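Local coordinates for protein 6-phospho-beta-glucosidase BglT (PDB 1UP7) that hydrolyses cellobiose 6'-phosphate to glucose 6-phosphate and glucose, using bound NAD(+) and a manganese ion, at residues Val138-Pro143 and Ile161-Val166. Sequence-based numbering, arbitrary orientation.
Sequences VNFTNP and IGLCNV. With NAD (nicotinamide-adenine-dinucleotide), chain I; G6P (6-O-phosphono-alpha-D-glucopyranose), chain J.
The Phe-140 ring meets Leu-163 at its edge, CE1 lying 3.8 Å from methyl CD2 near the ring plane; obliquely to that ring, carboxamide NAD O7N lies 3.4 Å from Phe-140 CD2. The same Leu-163 methyl also touches CG1 of Val-138, a branch set anti to the backbone N (chi1 -177°). Tyr-296 adds an edge-to-face ring contact to Phe-140. With an alanine in place of Phe-140, Leu-163 CD2 and the carboxamide would probably lose their shared neighbour, leaving the nicotinamide less firmly positioned. Asn-139 N donates to Ile-161 O (2.8 Å, 172°) and Leu-163 N to Asn-139 O (2.9 Å), pairing neighbouring parallel strands of a Rossmann-type sheet, joined through helix 144-155 in a beta-alpha-beta crossover. Past the strand ends both segments run into the active site. Asn-139 ND2 donates to a lone pair of Thr-141 O in the carbonyl plane (2.9 Å), the acceptor 17° out of the donor's amide plane, and bonds Ser-144 OG, tying the strand end to the turn before cis Pro-143. Asn-142 ND2 bridges cofactor and sugar, giving bonds to NAD O2D (2.9 Å) and G6P O3 (3.2 Å). G6P O2 lies doubtfully close to Asn-165 OD1, near manganese-binding Cys-164; no ion is modelled.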
# COMPACT_ATOMS: atom_id res chain seq x y z
N VAL A 138 7.98 -1.20 29.09
CA VAL A 138 6.78 -0.36 29.17
C VAL A 138 7.18 1.09 29.45
O VAL A 138 7.76 1.41 30.50
CB VAL A 138 5.81 -0.90 30.22
CG1 VAL A 138 4.53 -0.07 30.23
CG2 VAL A 138 5.49 -2.39 29.90
N ASN A 139 6.89 1.97 28.49
CA ASN A 139 7.41 3.33 28.54
C ASN A 139 6.41 4.41 28.93
O ASN A 139 5.38 4.57 28.27
CB ASN A 139 8.05 3.71 27.22
CG ASN A 139 8.74 5.06 27.28
OD1 ASN A 139 9.86 5.16 27.81
ND2 ASN A 139 8.08 6.11 26.79
N PHE A 140 6.74 5.14 30.00
CA PHE A 140 6.05 6.39 30.37
C PHE A 140 6.82 7.63 29.97
O PHE A 140 6.23 8.68 29.79
CB PHE A 140 5.87 6.54 31.88
CG PHE A 140 5.14 5.41 32.55
CD1 PHE A 140 4.48 4.44 31.82
CD2 PHE A 140 5.15 5.31 33.94
CE1 PHE A 140 3.82 3.39 32.46
CE2 PHE A 140 4.48 4.26 34.60
CZ PHE A 140 3.81 3.30 33.85
N THR A 141 8.14 7.55 29.90
CA THR A 141 9.00 8.70 29.64
C THR A 141 8.53 9.49 28.44
O THR A 141 8.36 8.94 27.35
CB THR A 141 10.43 8.22 29.41
OG1 THR A 141 10.94 7.69 30.63
CG2 THR A 141 11.39 9.42 29.05
N ASN A 142 8.32 10.79 28.64
CA ASN A 142 7.85 11.62 27.55
C ASN A 142 8.97 12.23 26.72
O ASN A 142 10.05 12.41 27.24
CB ASN A 142 6.83 12.64 28.03
CG ASN A 142 5.41 12.07 28.01
OD1 ASN A 142 4.98 11.41 27.02
ND2 ASN A 142 4.69 12.28 29.11
N PRO A 143 8.72 12.48 25.43
CA PRO A 143 7.43 12.20 24.79
C PRO A 143 7.32 10.74 24.39
O PRO A 143 8.12 10.22 23.61
CB PRO A 143 7.44 13.12 23.56
CG PRO A 143 8.83 13.27 23.20
CD PRO A 143 9.68 13.05 24.46
N ILE A 161 6.70 -0.90 24.43
CA ILE A 161 5.32 -0.48 24.41
C ILE A 161 5.18 0.88 25.05
O ILE A 161 5.45 1.03 26.24
CB ILE A 161 4.44 -1.51 25.16
CG1 ILE A 161 4.66 -2.91 24.59
CG2 ILE A 161 2.98 -1.10 25.09
CD1 ILE A 161 3.91 -4.03 25.39
N GLY A 162 4.76 1.86 24.25
CA GLY A 162 4.58 3.22 24.73
C GLY A 162 3.21 3.37 25.35
O GLY A 162 2.19 2.92 24.79
N LEU A 163 3.18 4.00 26.51
CA LEU A 163 1.94 4.19 27.25
C LEU A 163 1.75 5.66 27.57
O LEU A 163 2.69 6.41 27.59
CB LEU A 163 2.01 3.43 28.55
CG LEU A 163 0.92 2.45 28.88
CD1 LEU A 163 0.81 1.44 27.76
CD2 LEU A 163 1.27 1.80 30.19
N CYS A 164 0.51 6.04 27.83
CA CYS A 164 0.16 7.39 28.26
C CYS A 164 -1.15 7.21 29.03
O CYS A 164 -1.74 6.11 28.97
CB CYS A 164 0.04 8.28 27.01
SG CYS A 164 -0.84 9.85 27.16
N ASN A 165 -1.58 8.24 29.78
CA ASN A 165 -2.78 8.08 30.63
C ASN A 165 -4.11 8.59 30.08
O ASN A 165 -5.14 8.37 30.72
CB ASN A 165 -2.57 8.58 32.09
CG ASN A 165 -2.47 10.13 32.21
OD1 ASN A 165 -2.22 10.82 31.21
ND2 ASN A 165 -2.61 10.66 33.43
N VAL A 166 -4.13 9.25 28.92
CA VAL A 166 -5.42 9.75 28.42
C VAL A 166 -6.45 8.68 28.03
O VAL A 166 -7.62 8.82 28.39
CB VAL A 166 -5.36 10.99 27.41
CG1 VAL A 166 -3.96 11.69 27.40
CG2 VAL A 166 -5.83 10.63 26.01
PA NAD I . 10.62 13.06 37.66
O1A NAD I . 11.33 14.33 37.46
O2A NAD I . 10.17 12.76 39.11
O5B NAD I . 11.66 11.93 37.14
C5B NAD I . 11.53 10.60 37.59
C4B NAD I . 12.87 10.07 38.07
O4B NAD I . 13.74 9.84 36.97
C3B NAD I . 13.62 10.99 39.03
O3B NAD I . 13.75 10.32 40.27
C2B NAD I . 14.99 11.21 38.37
O2B NAD I . 16.04 11.20 39.31
C1B NAD I . 15.07 9.97 37.49
N9A NAD I . 16.00 10.07 36.37
C8A NAD I . 16.34 11.16 35.59
N7A NAD I . 17.21 10.71 34.66
C5A NAD I . 17.39 9.39 34.78
C6A NAD I . 18.16 8.45 34.11
N6A NAD I . 18.94 8.79 33.09
N1A NAD I . 18.13 7.12 34.53
C2A NAD I . 17.36 6.74 35.61
N3A NAD I . 16.62 7.69 36.28
C4A NAD I . 16.64 8.97 35.87
O3 NAD I . 9.35 13.11 36.67
PN NAD I . 7.99 12.27 36.74
O1N NAD I . 6.95 13.32 36.86
O2N NAD I . 8.02 11.17 37.68
O5D NAD I . 7.89 11.57 35.31
C5D NAD I . 8.95 10.86 34.69
C4D NAD I . 8.63 10.74 33.19
O4D NAD I . 7.42 10.02 32.94
C3D NAD I . 8.43 12.10 32.53
O3D NAD I . 9.05 12.01 31.29
C2D NAD I . 6.92 12.25 32.38
O2D NAD I . 6.50 13.05 31.29
C1D NAD I . 6.42 10.82 32.29
N1N NAD I . 5.24 10.64 33.14
C2N NAD I . 5.32 9.60 34.04
C3N NAD I . 4.28 9.32 34.90
C7N NAD I . 4.44 8.18 35.87
O7N NAD I . 3.42 7.23 36.11
N7N NAD I . 5.61 8.06 36.52
C4N NAD I . 3.14 10.13 34.82
C5N NAD I . 3.04 11.19 33.90
C6N NAD I . 4.12 11.44 33.05
C1 G6P J . -1.29 14.26 31.54
C2 G6P J . -0.52 13.65 30.34
C3 G6P J . 0.87 13.19 30.80
C4 G6P J . 1.60 14.42 31.31
C5 G6P J . 0.84 14.96 32.54
C6 G6P J . 1.51 16.22 33.06
O1 G6P J . -2.59 14.78 31.20
O2 G6P J . -1.18 12.54 29.73
O3 G6P J . 1.60 12.51 29.78
O4 G6P J . 2.97 14.11 31.58
O5 G6P J . -0.53 15.29 32.21
O6 G6P J . 1.35 16.34 34.47
P G6P J . 2.40 17.18 35.35
O1P G6P J . 2.03 16.92 36.79
O2P G6P J . 2.38 18.68 35.12
O3P G6P J . 3.77 16.63 35.05